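Local coordinates for tudor domain-containing protein 1 (Homo sapiens, PDB 5M9N), which binds arginine-methylated peptides through its Tudor domains and probably takes part in piRNA-guided repression of transposable elements during spermatogenesis, at residues 40-45 against 51-56; 180-185 against 190-195; 70-75 against 88-93; 113-118 against 129-134; 165-170 against 209-214. All blocks are in the same frame, centred on the assembly; numbering follows the deposited sequence.

Contact 1. Residues 40-45 against 51-56; sequences VVAHIQ and FCQQLQ
The Phe51 ring meets the opposing strand at its edge: His43 O lies in the ring plane, 4.0 Å from Phe51 CD1, and the same CD1 comes within 4.2 Å of His43 CB. In the conformer given, Phe51 CD1 lies near the plane of the His43 imidazole, at its edge; residues 40-45 place nothing over a face of the Phe51 ring. The Phe51 ring is turned back beside its own backbone N (chi1 -69°), the nitrogen that donates to His43 O at 2.9 Å, which brings CD1 to that oxygen.

These strands form a beta hairpin carrying a classic bulge. Phe51 O takes a good bond from Ala42 N at 2.8 Å and a weak one from His43 N, and the register slips by one residue there. Beyond the bulge, Val40 and Gln53 bond to each other through both backbone N-H groups, and Val41 sits across from Cys52 as a non-hydrogen-bonded pair with Val41 CG2 4.1 Å from Cys52 SG. Gln53 sends its side chain past Val40 and Ala42, OE1 lying 3.6 Å from Val40 CG2, while its NE2 is held by Asp119 O.

The hairpin belongs to the staphylococcal-nuclease-like half of the extended Tudor domain. Strand 146-150 pairs along the outer side of 49-54, and 177-184 along that of 36-44. Helix 162-172 covers Val41 and Ile44, whereas the Gln53 side chain touches Tyr120, in the loop between strands 112-117 and 123-127 of the Tudor barrel.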
# COMPACT_ATOMS: atom_id res chain seq x y z
N VAL A 40 3.56 10.29 -1.38
CA VAL A 40 2.41 10.56 -0.55
C VAL A 40 2.26 9.40 0.42
O VAL A 40 2.60 8.26 0.05
CB VAL A 40 1.12 10.78 -1.38
CG1 VAL A 40 1.29 11.99 -2.31
CG2 VAL A 40 0.74 9.56 -2.20
N VAL A 41 1.84 9.71 1.64
CA VAL A 41 1.56 8.66 2.64
C VAL A 41 0.13 8.28 2.27
O VAL A 41 -0.80 9.08 2.35
CB VAL A 41 1.75 9.15 4.09
CG1 VAL A 41 1.39 8.07 5.12
CG2 VAL A 41 3.20 9.57 4.30
N ALA A 42 -0.03 7.09 1.76
CA ALA A 42 -1.33 6.67 1.25
C ALA A 42 -2.24 6.08 2.34
O ALA A 42 -3.45 6.33 2.31
CB ALA A 42 -1.13 5.69 0.12
N HIS A 43 -1.66 5.30 3.27
CA HIS A 43 -2.40 4.57 4.32
C HIS A 43 -1.50 4.45 5.55
O HIS A 43 -0.34 4.13 5.36
CB HIS A 43 -2.75 3.17 3.78
CG HIS A 43 -3.66 2.37 4.66
ND1 HIS A 43 -5.03 2.55 4.68
CD2 HIS A 43 -3.40 1.40 5.56
CE1 HIS A 43 -5.57 1.73 5.56
NE2 HIS A 43 -4.60 1.02 6.11
N ILE A 44 -2.04 4.62 6.77
CA ILE A 44 -1.28 4.58 8.03
C ILE A 44 -2.00 3.70 9.02
O ILE A 44 -3.11 4.05 9.40
CB ILE A 44 -1.16 5.98 8.71
CG1 ILE A 44 -0.38 6.95 7.79
CG2 ILE A 44 -0.48 5.92 10.10
CD1 ILE A 44 -0.32 8.37 8.34
N GLN A 45 -1.38 2.60 9.44
CA GLN A 45 -1.79 1.90 10.68
C GLN A 45 -1.16 2.54 11.88
O GLN A 45 -1.84 3.01 12.75
CB GLN A 45 -1.47 0.38 10.61
CG GLN A 45 -2.38 -0.34 9.61
CD GLN A 45 -3.83 -0.24 9.98
OE1 GLN A 45 -4.18 -0.34 11.13
NE2 GLN A 45 -4.68 0.02 9.02
N PHE A 51 2.17 3.08 4.51
CA PHE A 51 2.42 2.87 3.09
C PHE A 51 2.55 4.17 2.37
O PHE A 51 1.74 5.05 2.59
CB PHE A 51 1.26 2.16 2.44
CG PHE A 51 1.13 0.75 2.90
CD1 PHE A 51 0.38 0.45 3.99
CD2 PHE A 51 1.79 -0.23 2.26
CE1 PHE A 51 0.25 -0.88 4.42
CE2 PHE A 51 1.67 -1.56 2.64
CZ PHE A 51 0.89 -1.88 3.71
N CYS A 52 3.52 4.24 1.48
CA CYS A 52 3.76 5.46 0.68
C CYS A 52 3.60 5.02 -0.76
O CYS A 52 3.78 3.84 -1.09
CB CYS A 52 5.20 5.96 0.93
SG CYS A 52 5.40 6.60 2.60
N GLN A 53 3.24 5.97 -1.60
CA GLN A 53 3.37 5.82 -3.02
C GLN A 53 4.26 6.96 -3.57
O GLN A 53 4.25 8.06 -3.03
CB GLN A 53 2.01 5.95 -3.70
CG GLN A 53 0.92 5.00 -3.26
CD GLN A 53 -0.45 5.42 -3.75
OE1 GLN A 53 -0.83 6.59 -3.61
NE2 GLN A 53 -1.18 4.51 -4.38
N GLN A 54 4.94 6.66 -4.66
CA GLN A 54 5.73 7.58 -5.38
C GLN A 54 4.79 8.49 -6.11
O GLN A 54 3.86 8.03 -6.79
CB GLN A 54 6.63 6.84 -6.34
CG GLN A 54 7.61 5.92 -5.64
CD GLN A 54 8.40 5.07 -6.60
OE1 GLN A 54 8.01 4.89 -7.75
NE2 GLN A 54 9.53 4.55 -6.15
N LEU A 55 5.00 9.78 -6.00
CA LEU A 55 4.12 10.72 -6.69
C LEU A 55 4.10 10.43 -8.19
O LEU A 55 3.05 10.46 -8.82
CB LEU A 55 4.54 12.15 -6.37
CG LEU A 55 3.73 13.26 -7.04
CD1 LEU A 55 2.21 13.10 -6.92
CD2 LEU A 55 4.20 14.59 -6.46
N GLN A 56 5.22 10.02 -8.76
CA GLN A 56 5.30 9.76 -10.21
C GLN A 56 4.44 8.57 -10.70
O GLN A 56 4.40 8.31 -11.90
CB GLN A 56 6.78 9.62 -10.68
CG GLN A 56 7.48 10.93 -11.05
CD GLN A 56 8.45 11.43 -9.99
OE1 GLN A 56 8.02 11.85 -8.93
NE2 GLN A 56 9.77 11.40 -10.29

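Contact 2. Residues 180-185 against 190-195; sequences KVVDKL and LVELID
Lys180 and Glu192 open the ladder between strands 180-184 and 190-195, whose axes run antiparallel at 158° and come within 4.4 Å. This is a beta hairpin of the nuclease-like part of the extended Tudor domain, and it holds a classic beta bulge: Val182 and Asp183 both face Leu190, whose O accepts Val182 N at 2.8 Å and Asp183 N only weakly. Leu190 N in turn donates to Asp183 O. At the other end the Lys180 and Glu192 backbones bond reciprocally, Glu192 N to Lys180 O being 2.8 Å.

Val191 is buried on one face of the ladder and touches Cys148 and Val179. At the bulge the Val182 side chain slants across that of Leu190, Val182 CG1 lying 4.2 Å from Leu190 CD2; on the Lys180 and Glu192 face, Leu190 CB rests 4.0 Å from Asp183 CB. From beyond the strand end Leu185 CD1 comes loosely up to Leu190 CB, at 4.4 Å.

Lys180 and Glu192 lie side by side with their ends pointing the same way. With CG opposite the backbone N (chi1 179°), the lysine runs out alongside the glutamate, and its NZ meets Glu192 OE1 at 3.3 Å from above the carboxylate plane, 35° out of it, as a salt bridge.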
# COMPACT_ATOMS: atom_id res chain seq x y z
N LYS A 180 12.81 9.21 2.53
CA LYS A 180 14.19 8.84 2.43
C LYS A 180 14.38 7.46 3.04
O LYS A 180 14.06 7.28 4.20
CB LYS A 180 15.02 9.89 3.17
CG LYS A 180 16.51 9.65 3.18
CD LYS A 180 17.17 10.87 3.76
CE LYS A 180 18.56 10.63 4.30
NZ LYS A 180 18.81 11.51 5.48
N VAL A 181 14.94 6.53 2.27
CA VAL A 181 15.18 5.15 2.73
C VAL A 181 16.45 5.14 3.60
O VAL A 181 17.54 5.45 3.12
CB VAL A 181 15.33 4.16 1.56
CG1 VAL A 181 15.43 2.72 2.07
CG2 VAL A 181 14.19 4.30 0.55
N VAL A 182 16.28 4.85 4.89
CA VAL A 182 17.39 4.73 5.83
C VAL A 182 17.96 3.28 5.81
O VAL A 182 19.18 3.10 5.93
CB VAL A 182 16.94 5.04 7.25
CG1 VAL A 182 18.09 4.88 8.23
CG2 VAL A 182 16.32 6.42 7.36
N ASP A 183 17.08 2.27 5.75
CA ASP A 183 17.49 0.85 5.74
C ASP A 183 16.43 -0.04 5.09
O ASP A 183 15.29 0.39 4.95
CB ASP A 183 17.69 0.34 7.17
CG ASP A 183 18.46 -1.02 7.25
OD1 ASP A 183 19.20 -1.43 6.30
OD2 ASP A 183 18.33 -1.67 8.34
N LYS A 184 16.81 -1.25 4.72
CA LYS A 184 15.87 -2.27 4.25
C LYS A 184 15.63 -3.36 5.31
O LYS A 184 16.58 -3.96 5.79
CB LYS A 184 16.42 -2.93 3.01
CG LYS A 184 16.76 -1.98 1.88
CD LYS A 184 15.60 -1.10 1.52
CE LYS A 184 14.33 -1.92 1.26
NZ LYS A 184 13.43 -1.13 0.44
N LEU A 185 14.37 -3.57 5.68
CA LEU A 185 13.98 -4.60 6.62
C LEU A 185 13.43 -5.75 5.80
O LEU A 185 13.36 -5.68 4.57
CB LEU A 185 12.93 -4.07 7.60
CG LEU A 185 13.34 -2.77 8.28
CD1 LEU A 185 12.25 -2.21 9.19
CD2 LEU A 185 14.65 -2.96 9.02
N LEU A 190 12.69 1.10 6.19
CA LEU A 190 12.81 2.06 7.26
C LEU A 190 13.06 3.40 6.57
O LEU A 190 13.96 3.52 5.79
CB LEU A 190 14.02 1.71 8.13
CG LEU A 190 14.14 2.46 9.45
CD1 LEU A 190 13.05 2.13 10.46
CD2 LEU A 190 15.52 2.20 10.10
N VAL A 191 12.27 4.41 6.90
CA VAL A 191 12.35 5.70 6.15
C VAL A 191 12.29 6.89 7.09
O VAL A 191 11.82 6.79 8.23
CB VAL A 191 11.17 5.86 5.13
CG1 VAL A 191 11.24 4.85 4.00
CG2 VAL A 191 9.83 5.87 5.83
N GLU A 192 12.80 8.03 6.61
CA GLU A 192 12.48 9.32 7.21
C GLU A 192 11.45 9.96 6.33
O GLU A 192 11.49 9.77 5.11
CB GLU A 192 13.71 10.23 7.24
CG GLU A 192 14.62 10.03 8.42
CD GLU A 192 15.95 10.72 8.22
OE1 GLU A 192 16.07 11.53 7.29
OE2 GLU A 192 16.88 10.45 8.99
N LEU A 193 10.53 10.70 6.93
CA LEU A 193 9.52 11.46 6.21
C LEU A 193 9.79 12.93 6.47
O LEU A 193 9.75 13.36 7.61
CB LEU A 193 8.14 11.15 6.74
CG LEU A 193 7.61 9.71 6.57
CD1 LEU A 193 6.19 9.68 7.08
CD2 LEU A 193 7.71 9.27 5.13
N ILE A 194 10.01 13.70 5.40
CA ILE A 194 10.48 15.09 5.53
C ILE A 194 9.60 15.97 4.66
O ILE A 194 9.51 15.77 3.46
CB ILE A 194 11.95 15.22 5.10
CG1 ILE A 194 12.84 14.29 5.95
CG2 ILE A 194 12.45 16.65 5.29
CD1 ILE A 194 14.14 13.92 5.27
N ASP A 195 8.94 16.92 5.29
CA ASP A 195 8.12 17.84 4.58
C ASP A 195 9.03 19.06 4.30
O ASP A 195 9.44 19.76 5.21
CB ASP A 195 6.88 18.22 5.36
CG ASP A 195 5.99 19.25 4.63
OD1 ASP A 195 6.24 19.56 3.41
OD2 ASP A 195 5.07 19.77 5.30

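Contact 3. Residues 70-75 against 88-93; sequences KYCDQL and ICCAQF
A disulfide fastens the end of the long helix 58-73 to the Tudor core, and the contact of Tyr71 and Cys72 with Cys90 lies right beside it. In extended Tudor domains such a helix joins the nuclease-like half to the Tudor barrel; here its last turn is held down by the Cys72 to Cys132 bond, and Cys90 on the adjacent strand fills in next to the bridge.

Cys72 turns its sulfur back beside its own backbone N (chi1 -67°), toward strand 88-92. There Cys72 SG touches Cys90 CB at 3.6 Å and lies 3.7 Å from Cys90 SG, a packing distance; the covalent partner of Cys72 is Cys132. The Cys90 sulfur also borders Tyr71: it approaches the ring at its edge, near the ring plane, with Cys90 SG 4.0 Å from Tyr71 CE2. Measured from the ring centroid, SG is 5.2 Å away and 77° off the normal, a sulfur-aromatic contact at the rim, not over the pi face. One face of the tyrosine ring carries Leu75 CD1, 3.8 Å above the plane and offset toward the rim. Tyr71 OH is hydrogen-bonded to Pro133 O, which fixes the far end of the ring.

No hydrogen bond joins the two segments directly. Cys90 instead pairs through its backbone with Cys132 of strand 131-132, the residue that holds the other half of the disulfide. Trp99 of strand 99-109 touches both Cys72 and Cys90, so helix 58-73 is seated against three strands of the Tudor barrel.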
# COMPACT_ATOMS: atom_id res chain seq x y z
N LYS A 70 -11.01 -2.73 -18.14
CA LYS A 70 -11.23 -3.32 -19.44
C LYS A 70 -11.18 -4.85 -19.41
O LYS A 70 -12.01 -5.52 -20.02
CB LYS A 70 -10.18 -2.80 -20.39
CG LYS A 70 -10.38 -3.30 -21.80
CD LYS A 70 -9.41 -2.63 -22.73
CE LYS A 70 -9.54 -3.19 -24.15
NZ LYS A 70 -8.54 -2.55 -25.07
N TYR A 71 -10.21 -5.37 -18.68
CA TYR A 71 -9.94 -6.78 -18.61
C TYR A 71 -11.03 -7.49 -17.81
O TYR A 71 -11.58 -8.48 -18.29
CB TYR A 71 -8.54 -7.03 -18.02
CG TYR A 71 -8.35 -8.41 -17.42
CD1 TYR A 71 -8.07 -9.52 -18.22
CD2 TYR A 71 -8.47 -8.60 -16.05
CE1 TYR A 71 -7.91 -10.80 -17.66
CE2 TYR A 71 -8.33 -9.87 -15.47
CZ TYR A 71 -8.03 -10.96 -16.26
OH TYR A 71 -7.88 -12.17 -15.66
N CYS A 72 -11.32 -6.99 -16.61
CA CYS A 72 -12.34 -7.62 -15.77
C CYS A 72 -13.73 -7.58 -16.39
O CYS A 72 -14.49 -8.51 -16.21
CB CYS A 72 -12.36 -7.05 -14.35
SG CYS A 72 -10.85 -7.45 -13.43
N ASP A 73 -14.02 -6.55 -17.20
CA ASP A 73 -15.31 -6.50 -17.93
C ASP A 73 -15.54 -7.60 -18.96
O ASP A 73 -16.68 -7.89 -19.30
CB ASP A 73 -15.52 -5.12 -18.57
CG ASP A 73 -15.76 -4.05 -17.53
OD1 ASP A 73 -15.87 -4.34 -16.32
OD2 ASP A 73 -15.80 -2.87 -17.89
N GLN A 74 -14.47 -8.20 -19.47
CA GLN A 74 -14.57 -9.28 -20.43
C GLN A 74 -14.67 -10.64 -19.82
O GLN A 74 -14.86 -11.63 -20.56
CB GLN A 74 -13.38 -9.27 -21.33
CG GLN A 74 -13.37 -8.04 -22.20
CD GLN A 74 -12.14 -8.06 -23.04
OE1 GLN A 74 -12.12 -8.70 -24.09
NE2 GLN A 74 -11.09 -7.40 -22.58
N LEU A 75 -14.51 -10.72 -18.51
CA LEU A 75 -14.69 -11.99 -17.78
C LEU A 75 -16.20 -12.15 -17.48
O LEU A 75 -16.79 -11.27 -16.84
CB LEU A 75 -13.88 -12.01 -16.47
CG LEU A 75 -12.39 -12.41 -16.49
CD1 LEU A 75 -11.61 -11.81 -17.63
CD2 LEU A 75 -11.73 -11.98 -15.19
N ILE A 88 -2.23 -13.22 -5.91
CA ILE A 88 -2.69 -11.89 -6.37
C ILE A 88 -3.88 -12.12 -7.27
O ILE A 88 -3.89 -13.08 -8.03
CB ILE A 88 -1.57 -11.15 -7.12
CG1 ILE A 88 -0.34 -10.99 -6.22
CG2 ILE A 88 -2.02 -9.73 -7.50
CD1 ILE A 88 -0.56 -10.12 -4.99
N CYS A 89 -4.89 -11.30 -7.17
CA CYS A 89 -6.03 -11.36 -8.09
C CYS A 89 -6.53 -9.93 -8.31
O CYS A 89 -5.83 -8.99 -7.94
CB CYS A 89 -7.11 -12.27 -7.52
SG CYS A 89 -7.86 -11.71 -6.00
N CYS A 90 -7.69 -9.76 -8.95
CA CYS A 90 -8.41 -8.48 -9.05
C CYS A 90 -9.54 -8.50 -8.03
O CYS A 90 -10.17 -9.55 -7.80
CB CYS A 90 -8.94 -8.25 -10.46
SG CYS A 90 -7.74 -8.50 -11.77
N ALA A 91 -9.70 -7.37 -7.34
CA ALA A 91 -10.74 -7.13 -6.38
C ALA A 91 -11.45 -5.81 -6.71
O ALA A 91 -10.76 -4.79 -7.02
CB ALA A 91 -10.13 -7.04 -5.02
N GLN A 92 -12.79 -5.81 -6.63
CA GLN A 92 -13.57 -4.60 -6.89
C GLN A 92 -13.85 -3.86 -5.57
O GLN A 92 -14.58 -4.35 -4.70
CB GLN A 92 -14.87 -5.05 -7.56
CG GLN A 92 -15.68 -3.99 -8.20
CD GLN A 92 -16.89 -4.55 -8.90
OE1 GLN A 92 -17.27 -5.74 -8.75
NE2 GLN A 92 -17.54 -3.72 -9.61
N PHE A 93 -13.20 -2.73 -5.41
CA PHE A 93 -13.23 -1.93 -4.19
C PHE A 93 -14.64 -1.51 -3.85
O PHE A 93 -15.39 -1.14 -4.73
CB PHE A 93 -12.29 -0.70 -4.41
CG PHE A 93 -12.10 0.20 -3.21
CD1 PHE A 93 -12.07 -0.30 -1.90
CD2 PHE A 93 -11.85 1.55 -3.41
CE1 PHE A 93 -11.86 0.54 -0.83
CE2 PHE A 93 -11.65 2.40 -2.34
CZ PHE A 93 -11.64 1.90 -1.05

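Contact 4. Residues 113-118 against 129-134; sequences VLVGYV and MRLCPI
Leu131 reaches Val113 and Val115 inside the Tudor barrel, an SH3-like five-stranded antiparallel sheet in which strand 131-132 is an edge strand and 112-117 is the second from the other edge. The two are not paired in the sheet; they meet across its interior, with the CA atoms of Val113 and Leu131 8.9 Å apart, and the contact is carried by side chains.

The apolar contacts come first. The leucine fork is split between two valines that project to the same side, two residues apart on the strand. Leu131 CD2 goes to Val115 CG1 at 3.9 Å, the two side chains sliding past each other in opposite directions, and Leu131 CD1 goes to Val113, where the two side chains cross at a slant. Ala91 and Leu126 touch the same cluster.

The polar groups of the second segment look elsewhere: Arg130 NH2 makes a salt bridge to Asp97 and also bonds Gln92 O.

Tyr117, a little further along the strand, reaches the ligand: its ring and that of Phe93 both pack on the modified arginine side chain of the bound peptide and stand edge-to-face with each other, consistent with an aromatic cage, while Tyr117 OH bonds Glu124.

At the Val113 end, Leu131 CD1 lies almost equally far from two atoms, 4.0 Å from Val113 CG2 and 4.1 Å from Val113 CB.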
# COMPACT_ATOMS: atom_id res chain seq x y z
N VAL A 113 -13.49 -12.94 1.51
CA VAL A 113 -12.03 -12.98 1.68
C VAL A 113 -11.51 -11.64 2.19
O VAL A 113 -11.97 -10.60 1.71
CB VAL A 113 -11.39 -13.31 0.34
CG1 VAL A 113 -9.88 -13.37 0.39
CG2 VAL A 113 -11.86 -14.64 -0.17
N LEU A 114 -10.52 -11.66 3.08
CA LEU A 114 -9.78 -10.45 3.50
C LEU A 114 -8.74 -10.19 2.42
O LEU A 114 -7.99 -11.09 2.10
CB LEU A 114 -9.15 -10.68 4.84
CG LEU A 114 -8.29 -9.54 5.36
CD1 LEU A 114 -9.14 -8.32 5.63
CD2 LEU A 114 -7.55 -9.99 6.59
N VAL A 115 -8.80 -9.01 1.77
CA VAL A 115 -7.84 -8.72 0.73
C VAL A 115 -7.06 -7.41 1.03
O VAL A 115 -7.63 -6.53 1.64
CB VAL A 115 -8.45 -8.61 -0.69
CG1 VAL A 115 -9.16 -9.92 -1.11
CG2 VAL A 115 -9.38 -7.39 -0.85
N GLY A 116 -5.79 -7.36 0.66
CA GLY A 116 -4.97 -6.12 0.74
C GLY A 116 -4.74 -5.52 -0.63
O GLY A 116 -4.39 -6.25 -1.58
N TYR A 117 -5.01 -4.23 -0.77
CA TYR A 117 -4.84 -3.56 -2.07
C TYR A 117 -3.40 -3.23 -2.24
O TYR A 117 -2.86 -2.33 -1.55
CB TYR A 117 -5.72 -2.34 -2.17
CG TYR A 117 -7.19 -2.70 -2.22
CD1 TYR A 117 -7.75 -3.24 -3.36
CD2 TYR A 117 -8.00 -2.59 -1.09
CE1 TYR A 117 -9.08 -3.58 -3.41
CE2 TYR A 117 -9.32 -2.95 -1.14
CZ TYR A 117 -9.86 -3.49 -2.30
OH TYR A 117 -11.22 -3.81 -2.35
N VAL A 118 -2.74 -3.97 -3.12
CA VAL A 118 -1.28 -3.95 -3.13
C VAL A 118 -0.67 -2.64 -3.71
O VAL A 118 0.51 -2.34 -3.59
CB VAL A 118 -0.69 -5.11 -3.91
CG1 VAL A 118 -0.95 -6.40 -3.19
CG2 VAL A 118 -1.17 -5.14 -5.36
N MET A 129 -17.78 -12.71 -5.19
CA MET A 129 -18.32 -12.13 -6.39
C MET A 129 -17.51 -10.87 -6.80
O MET A 129 -17.54 -10.50 -7.95
CB MET A 129 -19.79 -11.76 -6.22
CG MET A 129 -20.72 -12.88 -5.74
SD MET A 129 -21.09 -13.94 -7.14
CE MET A 129 -21.93 -15.32 -6.32
N ARG A 130 -16.75 -10.26 -5.87
CA ARG A 130 -15.98 -9.02 -6.16
C ARG A 130 -14.52 -9.37 -6.44
O ARG A 130 -13.69 -8.47 -6.59
CB ARG A 130 -16.19 -7.95 -5.03
CG ARG A 130 -17.62 -7.41 -5.10
CD ARG A 130 -18.16 -6.51 -3.98
NE ARG A 130 -17.63 -5.23 -4.19
CZ ARG A 130 -18.25 -4.09 -4.47
NH1 ARG A 130 -19.56 -3.91 -4.46
NH2 ARG A 130 -17.47 -3.11 -4.72
N LEU A 131 -14.19 -10.67 -6.57
CA LEU A 131 -12.84 -11.06 -7.01
C LEU A 131 -12.91 -11.66 -8.41
O LEU A 131 -13.90 -12.27 -8.71
CB LEU A 131 -12.16 -12.00 -6.06
CG LEU A 131 -12.28 -11.67 -4.56
CD1 LEU A 131 -11.81 -12.87 -3.71
CD2 LEU A 131 -11.51 -10.43 -4.24
N CYS A 132 -11.83 -11.51 -9.20
CA CYS A 132 -11.66 -11.81 -10.65
C CYS A 132 -10.24 -12.46 -10.58
O CYS A 132 -9.36 -11.95 -9.85
CB CYS A 132 -11.82 -10.37 -11.50
SG CYS A 132 -10.91 -9.63 -12.98
N PRO A 133 -9.94 -13.56 -11.32
CA PRO A 133 -8.49 -13.85 -11.47
C PRO A 133 -7.72 -12.80 -12.31
O PRO A 133 -8.36 -12.02 -13.01
CB PRO A 133 -8.46 -15.19 -12.18
CG PRO A 133 -9.79 -15.32 -12.83
CD PRO A 133 -10.79 -14.54 -12.04
N ILE A 134 -6.39 -12.79 -12.16
CA ILE A 134 -5.50 -11.85 -12.84
C ILE A 134 -4.67 -12.64 -13.84
O ILE A 134 -4.54 -13.87 -13.73
CB ILE A 134 -4.58 -11.07 -11.83
CG1 ILE A 134 -4.07 -9.74 -12.45
CG2 ILE A 134 -3.45 -11.95 -11.31
CD1 ILE A 134 -3.74 -8.67 -11.43

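Contact 5. Residues 165-170 against 209-214; sequences ICLMKK and LDAGFA
Leu167 meets Phe213 at the rim of its ring. With chi1 at 176° Leu167 sends CG out on the far side from its own N, and the branch leaves helix 162-172 toward the ring. One methyl, Leu167 CD2, sits in the plane of the phenyl ring at its edge, 3.6 Å from Phe213 CE2 and 3.7 Å from Phe213 CD2. The two side chains cross at a slant, and the methyl meets C-H groups, not the pi face. That same CD2 also touches Ala211 CB at 4.0 Å, resting in the notch where the alanine methyl and the ring edge adjoin.

One face of Phe213 is taken by its own chain: Ala211 O stands 4.0 Å above the ring plane, over the centre. This fold-back follows the end of helix 204-210, where Gly212 has a positive phi (102°) that turns the chain so that Phe213 returns toward helix 162-172. There the ring also rests on Glu163 and Ala164, while Leu208 packs on Leu167.

All three touching groups are apolar, and no hydrogen bond crosses. The contact at this surface site therefore rests on van der Waals fit between one methyl, a ring edge and an alanine, without a direction imposed by polar bonds.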
# COMPACT_ATOMS: atom_id res chain seq x y z
N ILE A 165 -0.97 8.68 16.20
CA ILE A 165 -1.37 8.35 14.83
C ILE A 165 -2.13 9.51 14.12
O ILE A 165 -1.89 9.79 12.95
CB ILE A 165 -2.18 7.05 14.86
CG1 ILE A 165 -1.26 5.88 15.28
CG2 ILE A 165 -2.83 6.77 13.52
CD1 ILE A 165 -2.02 4.75 15.96
N CYS A 166 -3.05 10.12 14.86
CA CYS A 166 -3.76 11.32 14.43
C CYS A 166 -2.80 12.43 14.03
O CYS A 166 -2.91 13.01 12.97
CB CYS A 166 -4.64 11.81 15.56
SG CYS A 166 -5.73 13.15 15.09
N LEU A 167 -1.85 12.71 14.91
CA LEU A 167 -0.84 13.69 14.67
C LEU A 167 -0.01 13.39 13.45
O LEU A 167 0.24 14.28 12.65
CB LEU A 167 0.07 13.82 15.88
CG LEU A 167 1.24 14.80 15.69
CD1 LEU A 167 0.75 16.23 15.43
CD2 LEU A 167 2.17 14.76 16.87
N MET A 168 0.47 12.15 13.31
CA MET A 168 1.17 11.74 12.11
C MET A 168 0.35 11.99 10.84
O MET A 168 0.89 12.49 9.84
CB MET A 168 1.59 10.25 12.16
CG MET A 168 2.37 9.82 10.94
SD MET A 168 2.96 8.10 11.00
CE MET A 168 3.55 7.89 9.33
N LYS A 169 -0.93 11.60 10.87
CA LYS A 169 -1.86 11.79 9.76
C LYS A 169 -1.96 13.27 9.37
O LYS A 169 -2.00 13.59 8.18
CB LYS A 169 -3.26 11.27 10.10
CG LYS A 169 -3.39 9.77 10.15
CD LYS A 169 -4.61 9.41 10.97
CE LYS A 169 -4.93 7.93 10.96
NZ LYS A 169 -5.17 7.47 9.57
N LYS A 170 -1.98 14.13 10.39
CA LYS A 170 -2.08 15.59 10.25
C LYS A 170 -0.80 16.16 9.63
O LYS A 170 -0.86 17.03 8.78
CB LYS A 170 -2.32 16.19 11.65
CG LYS A 170 -2.55 17.70 11.79
CD LYS A 170 -2.92 18.04 13.25
CE LYS A 170 -3.64 19.38 13.44
NZ LYS A 170 -2.76 20.58 13.50
N LEU A 209 8.72 12.86 18.54
CA LEU A 209 9.62 12.97 19.68
C LEU A 209 9.37 14.25 20.49
O LEU A 209 9.24 14.19 21.71
CB LEU A 209 11.08 12.93 19.22
CG LEU A 209 11.54 11.58 18.65
CD1 LEU A 209 12.64 11.70 17.61
CD2 LEU A 209 11.98 10.66 19.78
N ASP A 210 9.26 15.40 19.81
CA ASP A 210 9.01 16.67 20.50
C ASP A 210 7.66 16.70 21.21
O ASP A 210 7.55 17.30 22.28
CB ASP A 210 9.14 17.86 19.55
CG ASP A 210 10.57 18.11 19.10
OD1 ASP A 210 11.51 17.47 19.61
OD2 ASP A 210 10.77 18.96 18.22
N ALA A 211 6.66 16.04 20.64
CA ALA A 211 5.31 16.03 21.22
C ALA A 211 5.08 15.02 22.34
O ALA A 211 3.98 14.94 22.88
CB ALA A 211 4.28 15.80 20.12
N GLY A 212 6.10 14.24 22.69
CA GLY A 212 5.98 13.25 23.76
C GLY A 212 5.80 11.83 23.25
O GLY A 212 6.35 10.90 23.82
N PHE A 213 5.07 11.68 22.14
CA PHE A 213 4.52 10.40 21.71
C PHE A 213 5.60 9.37 21.39
O PHE A 213 5.39 8.16 21.58
CB PHE A 213 3.58 10.55 20.51
CG PHE A 213 2.45 11.55 20.73
CD1 PHE A 213 1.60 11.43 21.82
CD2 PHE A 213 2.26 12.61 19.86
CE1 PHE A 213 0.57 12.34 22.03
CE2 PHE A 213 1.24 13.53 20.07
CZ PHE A 213 0.39 13.39 21.14
N ALA A 214 6.77 9.84 20.96
CA ALA A 214 7.85 8.95 20.60
C ALA A 214 9.06 9.15 21.47
O ALA A 214 9.23 10.19 22.04
CB ALA A 214 8.24 9.18 19.16

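From the N terminus, contact 1 closes first, as a hairpin. Helix 58-73 then leads to contact 3, whose centre is about 23 Å from that of contact 1 and which closes a loop from the helix end to strand 88-92. Contact 4 follows in series within the same Tudor barrel; the Cys72 to Cys132 disulfide joins these two. The chain then returns to the nuclease-like half, where contact 5 spans residues 165 to 214 and encloses the hairpin of contact 2. No loops cross. Contacts 1, 2 and 5 meet through Val41, Ile44, Met168 and Leu193, tying two hairpins of one sheet to helix 162-172, while contacts 3 and 4 lie across the molecule from 2 and 5.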